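Local coordinates for ATP-citrate lyase beta-subunit (Chlorobium limicola, PDB 6HXJ), which probably forms, with its partner subunit, the ATP-citrate lyase that interconverts citrate, ATP and CoA with oxaloacetate, acetyl-CoA, ADP and phosphate, at residues K11-W16 with I176-N181; Q185-N190 with A206-D211. All coordinates share one frame; numbering follows the deposited sequence.

Contact 1 of 2, residues K11-W16 with I176-N181; sequences KLFNKW and ILCFDN
Trp16 lays one face of its indole over the backbone of Cys178, whose CA sits 3.9 Å from the centroid of the Trp16 five-membered ring and 18° off its normal, a CH-pi contact. The six-membered ring continues along the helix: CE3 of Trp16 meets CB of Leu177 at 3.9 Å, and CZ2 and CH2 touch CB and CG of Asn181, the two side chains crossing at about a right angle, with amide and indole planes 24° apart. With CG beside its own backbone N (chi1 -64°), the Trp16 ring reaches across to 176-181. Asn181 is fixed from within its helix: its ND2 gives a hydrogen bond of 3.0 Å to Leu177 O, which lies in the amide plane and also accepts from Asn181 N. The Cys178 thiol reaches Leu12 and Phe13 of helix 6-15. Its SG, anti to the backbone N, stands at the edge of the Phe13 ring, 4.3 Å from Phe13 CD1, and obliquely to the Trp16 five-membered ring; Leu12 CB is a looser neighbour. These are sulfur-aromatic and apolar contacts, and no hydrogen bond joins the two segments. The indole is held further out by NE1, which bonds to Glu182, a residue that also forms a salt bridge with Lys15. Replacing the indole by an alanine is likely to open a gap beside Leu177, Cys178 and Asn181 and to leave Glu182 without its NE1 partner. Trp16 is the first residue after helix 6-15 to leave helical geometry, and its ring lies across the 176-181 helix. The arrangement is helix-helix packing within the ATP-grasp family region, joining helix 6-15 to the last turns of helix 163-181 on one face of the antiparallel sheet, where Leu12 and Cys178 both touch Met208.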
loop_
_atom_site.group_PDB
_atom_site.type_symbol
_atom_site.label_atom_id
_atom_site.label_comp_id
_atom_site.label_asym_id
_atom_site.label_seq_id
_atom_site.Cartn_x
_atom_site.Cartn_y
_atom_site.Cartn_z
ATOM N N LYS A 11 42.666 46.378 -19.896
ATOM C CA LYS A 11 41.294 46.035 -20.235
ATOM C C LYS A 11 40.305 46.772 -19.325
ATOM O O LYS A 11 39.315 47.314 -19.818
ATOM C CB LYS A 11 41.096 44.512 -20.178
ATOM C CG LYS A 11 39.642 44.073 -20.258
ATOM C CD LYS A 11 39.490 42.620 -20.662
ATOM C CE LYS A 11 38.267 42.004 -20.016
ATOM N NZ LYS A 11 37.706 40.903 -20.844
ATOM N N LEU A 12 40.595 46.816 -18.007
ATOM C CA LEU A 12 39.743 47.491 -17.018
ATOM C C LEU A 12 39.821 48.969 -17.171
ATOM O O LEU A 12 38.847 49.661 -16.927
ATOM C CB LEU A 12 40.141 47.099 -15.613
ATOM C CG LEU A 12 40.224 45.600 -15.395
ATOM C CD1 LEU A 12 40.142 45.278 -13.934
ATOM C CD2 LEU A 12 39.111 44.867 -16.150
ATOM N N PHE A 13 40.977 49.467 -17.567
ATOM C CA PHE A 13 41.125 50.885 -17.819
ATOM C C PHE A 13 40.199 51.219 -18.947
ATOM O O PHE A 13 39.347 52.084 -18.789
ATOM C CB PHE A 13 42.548 51.205 -18.223
ATOM C CG PHE A 13 43.495 51.262 -17.071
ATOM C CD1 PHE A 13 43.055 51.016 -15.779
ATOM C CD2 PHE A 13 44.828 51.573 -17.268
ATOM C CE1 PHE A 13 43.940 51.063 -14.706
ATOM C CE2 PHE A 13 45.708 51.640 -16.196
ATOM C CZ PHE A 13 45.263 51.381 -14.921
ATOM N N ASN A 14 40.319 50.475 -20.056
ATOM C CA ASN A 14 39.495 50.592 -21.242
ATOM C C ASN A 14 38.031 50.616 -20.868
ATOM O O ASN A 14 37.311 51.526 -21.261
ATOM C CB ASN A 14 39.773 49.411 -22.128
ATOM C CG ASN A 14 40.035 49.777 -23.529
ATOM O OD1 ASN A 14 40.821 50.672 -23.836
ATOM N ND2 ASN A 14 39.252 49.182 -24.408
ATOM N N LYS A 15 37.608 49.644 -20.063
ATOM C CA LYS A 15 36.243 49.525 -19.572
ATOM C C LYS A 15 35.733 50.832 -18.933
ATOM O O LYS A 15 34.617 51.257 -19.216
ATOM C CB LYS A 15 36.179 48.359 -18.578
ATOM C CG LYS A 15 34.875 48.241 -17.840
ATOM C CD LYS A 15 34.716 46.858 -17.272
ATOM C CE LYS A 15 33.828 46.900 -16.068
ATOM N NZ LYS A 15 33.668 45.556 -15.454
ATOM N N TRP A 16 36.548 51.466 -18.088
ATOM C CA TRP A 16 36.138 52.693 -17.407
ATOM C C TRP A 16 36.614 53.942 -18.147
ATOM O O TRP A 16 36.687 55.023 -17.557
ATOM C CB TRP A 16 36.570 52.659 -15.922
ATOM C CG TRP A 16 35.871 51.565 -15.184
ATOM C CD1 TRP A 16 36.281 50.272 -15.055
ATOM C CD2 TRP A 16 34.534 51.617 -14.668
ATOM N NE1 TRP A 16 35.313 49.530 -14.416
ATOM C CE2 TRP A 16 34.216 50.325 -14.197
ATOM C CE3 TRP A 16 33.566 52.631 -14.569
ATOM C CZ2 TRP A 16 32.969 50.022 -13.651
ATOM C CZ3 TRP A 16 32.336 52.328 -14.033
ATOM C CH2 TRP A 16 32.047 51.041 -13.577
ATOM N N ILE A 176 39.038 56.739 -10.341
ATOM C CA ILE A 176 38.306 56.605 -9.090
ATOM C C ILE A 176 37.130 55.672 -9.260
ATOM O O ILE A 176 36.866 54.876 -8.360
ATOM C CB ILE A 176 37.896 57.988 -8.561
ATOM C CG1 ILE A 176 39.118 58.700 -7.942
ATOM C CG2 ILE A 176 36.769 57.880 -7.526
ATOM C CD1 ILE A 176 39.006 60.190 -7.803
ATOM N N LEU A 177 36.430 55.757 -10.408
ATOM C CA LEU A 177 35.291 54.897 -10.727
ATOM C C LEU A 177 35.797 53.469 -10.905
ATOM O O LEU A 177 35.198 52.541 -10.372
ATOM C CB LEU A 177 34.557 55.378 -11.998
ATOM C CG LEU A 177 33.486 56.377 -11.750
ATOM C CD1 LEU A 177 32.913 56.908 -13.055
ATOM C CD2 LEU A 177 32.445 55.807 -10.819
ATOM N N CYS A 178 36.930 53.313 -11.616
ATOM C CA CYS A 178 37.572 52.047 -11.889
ATOM C C CYS A 178 37.963 51.417 -10.587
ATOM O O CYS A 178 37.699 50.241 -10.410
ATOM C CB CYS A 178 38.777 52.220 -12.817
ATOM S SG CYS A 178 39.693 50.688 -13.190
ATOM N N PHE A 179 38.516 52.185 -9.648
ATOM C CA PHE A 179 38.950 51.673 -8.355
ATOM C C PHE A 179 37.759 51.209 -7.549
ATOM O O PHE A 179 37.751 50.075 -7.052
ATOM C CB PHE A 179 39.754 52.738 -7.597
ATOM C CG PHE A 179 40.377 52.261 -6.307
ATOM C CD1 PHE A 179 39.634 52.207 -5.134
ATOM C CD2 PHE A 179 41.722 51.940 -6.247
ATOM C CE1 PHE A 179 40.221 51.801 -3.932
ATOM C CE2 PHE A 179 42.314 51.560 -5.041
ATOM C CZ PHE A 179 41.556 51.480 -3.892
ATOM N N ASP A 180 36.750 52.078 -7.438
ATOM C CA ASP A 180 35.534 51.797 -6.687
ATOM C C ASP A 180 34.852 50.513 -7.197
ATOM O O ASP A 180 34.628 49.569 -6.428
ATOM C CB ASP A 180 34.582 53.011 -6.774
ATOM C CG ASP A 180 33.696 53.257 -5.559
ATOM O OD1 ASP A 180 32.477 53.495 -5.749
ATOM O OD2 ASP A 180 34.239 53.353 -4.434
ATOM N N ASN A 181 34.632 50.461 -8.513
ATOM C CA ASN A 181 33.915 49.398 -9.195
ATOM C C ASN A 181 34.687 48.097 -9.449
ATOM O O ASN A 181 34.069 47.050 -9.654
ATOM C CB ASN A 181 33.355 49.934 -10.469
ATOM C CG ASN A 181 32.131 50.787 -10.178
ATOM O OD1 ASN A 181 31.015 50.278 -10.035
ATOM N ND2 ASN A 181 32.302 52.097 -10.019
#

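Contact 2 of 2, residues Q185-N190 with A206-D211; sequences QSIEIN and AVMNVD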
loop_
_atom_site.group_PDB
_atom_site.type_symbol
_atom_site.label_atom_id
_atom_site.label_comp_id
_atom_site.label_asym_id
_atom_site.label_seq_id
_atom_site.Cartn_x
_atom_site.Cartn_y
_atom_site.Cartn_z
ATOM N N GLN A 185 42.844 47.290 -4.824
ATOM C CA GLN A 185 43.578 47.586 -3.602
ATOM C C GLN A 185 44.422 48.827 -3.912
ATOM O O GLN A 185 44.598 49.712 -3.077
ATOM C CB GLN A 185 44.446 46.398 -3.201
ATOM C CG GLN A 185 43.587 45.224 -2.735
ATOM C CD GLN A 185 44.286 43.882 -2.701
ATOM O OE1 GLN A 185 45.277 43.618 -3.391
ATOM N NE2 GLN A 185 43.727 42.974 -1.927
ATOM N N SER A 186 44.887 48.921 -5.154
ATOM C CA SER A 186 45.712 50.010 -5.660
ATOM C C SER A 186 45.865 49.950 -7.187
ATOM O O SER A 186 45.826 48.870 -7.781
ATOM C CB SER A 186 47.096 50.012 -5.003
ATOM O OG SER A 186 47.811 48.821 -5.278
ATOM N N ILE A 187 46.053 51.133 -7.808
ATOM C CA ILE A 187 46.278 51.353 -9.245
ATOM C C ILE A 187 47.341 52.447 -9.360
ATOM O O ILE A 187 47.130 53.530 -8.819
ATOM C CB ILE A 187 44.967 51.781 -9.963
ATOM C CG1 ILE A 187 43.807 50.754 -9.766
ATOM C CG2 ILE A 187 45.242 52.074 -11.450
ATOM C CD1 ILE A 187 42.381 51.269 -10.017
ATOM N N GLU A 188 48.462 52.169 -10.048
ATOM C CA GLU A 188 49.574 53.096 -10.197
ATOM C C GLU A 188 49.895 53.279 -11.674
ATOM O O GLU A 188 50.167 52.304 -12.375
ATOM C CB GLU A 188 50.804 52.620 -9.399
ATOM C CG GLU A 188 51.810 53.728 -9.132
ATOM C CD GLU A 188 53.272 53.413 -9.390
ATOM O OE1 GLU A 188 53.596 52.914 -10.493
ATOM O OE2 GLU A 188 54.104 53.726 -8.507
ATOM N N ILE A 189 49.788 54.517 -12.161
ATOM C CA ILE A 189 50.074 54.892 -13.543
ATOM C C ILE A 189 51.259 55.871 -13.564
ATOM O O ILE A 189 51.156 56.996 -13.069
ATOM C CB ILE A 189 48.827 55.455 -14.276
ATOM C CG1 ILE A 189 47.658 54.436 -14.286
ATOM C CG2 ILE A 189 49.209 55.904 -15.697
ATOM C CD1 ILE A 189 46.324 54.985 -14.711
ATOM N N ASN A 190 52.389 55.412 -14.081
ATOM C CA ASN A 190 53.589 56.217 -14.162
ATOM C C ASN A 190 54.402 55.713 -15.325
ATOM O O ASN A 190 54.993 54.639 -15.228
ATOM C CB ASN A 190 54.408 56.196 -12.856
ATOM C CG ASN A 190 55.517 57.216 -12.832
ATOM O OD1 ASN A 190 55.315 58.416 -13.091
ATOM N ND2 ASN A 190 56.714 56.757 -12.505
ATOM N N ALA A 206 50.927 50.555 -16.310
ATOM C CA ALA A 206 49.785 50.265 -15.452
ATOM C C ALA A 206 50.060 49.163 -14.433
ATOM O O ALA A 206 50.123 47.976 -14.795
ATOM C CB ALA A 206 48.585 49.894 -16.310
ATOM N N VAL A 207 50.193 49.564 -13.147
ATOM C CA VAL A 207 50.410 48.651 -12.009
ATOM C C VAL A 207 49.089 48.518 -11.214
ATOM O O VAL A 207 48.764 49.392 -10.423
ATOM C CB VAL A 207 51.595 49.094 -11.104
ATOM C CG1 VAL A 207 51.923 48.021 -10.073
ATOM C CG2 VAL A 207 52.839 49.426 -11.923
ATOM N N MET A 208 48.340 47.429 -11.399
ATOM C CA MET A 208 47.057 47.271 -10.716
ATOM C C MET A 208 46.988 46.076 -9.782
ATOM O O MET A 208 47.237 44.946 -10.190
ATOM C CB MET A 208 45.927 47.187 -11.747
ATOM C CG MET A 208 44.586 47.385 -11.191
ATOM S SD MET A 208 43.491 47.469 -12.604
ATOM C CE MET A 208 41.895 47.867 -11.772
ATOM N N ASN A 209 46.557 46.318 -8.546
ATOM C CA ASN A 209 46.289 45.258 -7.560
ATOM C C ASN A 209 44.796 45.206 -7.275
ATOM O O ASN A 209 44.217 46.236 -6.914
ATOM C CB ASN A 209 47.059 45.471 -6.264
ATOM C CG ASN A 209 48.541 45.520 -6.476
ATOM O OD1 ASN A 209 49.207 44.490 -6.602
ATOM N ND2 ASN A 209 49.081 46.726 -6.589
ATOM N N VAL A 210 44.160 44.043 -7.490
ATOM C CA VAL A 210 42.720 43.915 -7.221
ATOM C C VAL A 210 42.478 42.932 -6.089
ATOM O O VAL A 210 43.296 42.057 -5.832
ATOM C CB VAL A 210 41.813 43.648 -8.461
ATOM C CG1 VAL A 210 41.808 44.854 -9.395
ATOM C CG2 VAL A 210 42.192 42.374 -9.199
ATOM N N ASP A 211 41.367 43.089 -5.383
ATOM C CA ASP A 211 41.031 42.167 -4.295
ATOM C C ASP A 211 40.379 40.889 -4.919
ATOM O O ASP A 211 39.175 40.879 -5.206
ATOM C CB ASP A 211 40.146 42.884 -3.259
ATOM C CG ASP A 211 39.484 41.992 -2.205
ATOM O OD1 ASP A 211 40.011 40.873 -1.939
ATOM O OD2 ASP A 211 38.480 42.433 -1.609
#
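A beta hairpin of strands 184-195 and 200-210, at the heart of an antiparallel sheet, supplies this contact, and a classic beta bulge marks one end of it. Gln185 and Ser186 both face Asn209, and their two backbone N atoms reach Asn209 O from the same face of its carbonyl: Gln185 N at 2.7 Å, Ser186 N at 3.3 Å. Asn209 N returns a bond to Ser186 O. Farther along, Glu188 and Val207 form a hydrogen-bonded pair with both N-to-O bonds at 2.8 Å. The side chains of Ser186 and Asn209 add a link on their face of the sheet: Asn209 ND2 donates to Ser186 OG at 2.8 Å, the hydroxyl lying 23° out of the Asn209 amide plane. This hydroxyl stands between the backbone N and the carbonyl carbon (chi1 62°), which brings it within range of that amide. On the other face, in the non-hydrogen-bonded pair, Ile187 and Met208 run side by side, CG1 of Ile187 touching CG of Met208 at 3.7 Å. At the bulge end Gln185 NE2 comes to 3.7 Å from Asp211 CA; it bonds to an acidic side chain of another protein's chain, and Asp211 OD2 to backbone of that protein. One face thus carries the Ser186-Asn209 side-chain bond beside Glu188 and Val207, while on the other Ile187 and Met208 offer hydrocarbon and sulfur to the helices.

Contact 2 lies in the sheet against which the helices of contact 1 pack; the two centres lie about 11 Å apart and the chain closes contact 1 before it opens contact 2, helix 163-181 running directly into strand 184-195. The joint is made by aromatic rings: Phe13 CE2 lies 3.4 Å from Ala206 CB, and Phe13 CZ 3.5 Å from Ile187 CG2. Phe179 CE2 lies 3.5 Å from Gln185 O, at the bulge. A bound coenzyme A stays about 14 Å from the side chain of Asp211.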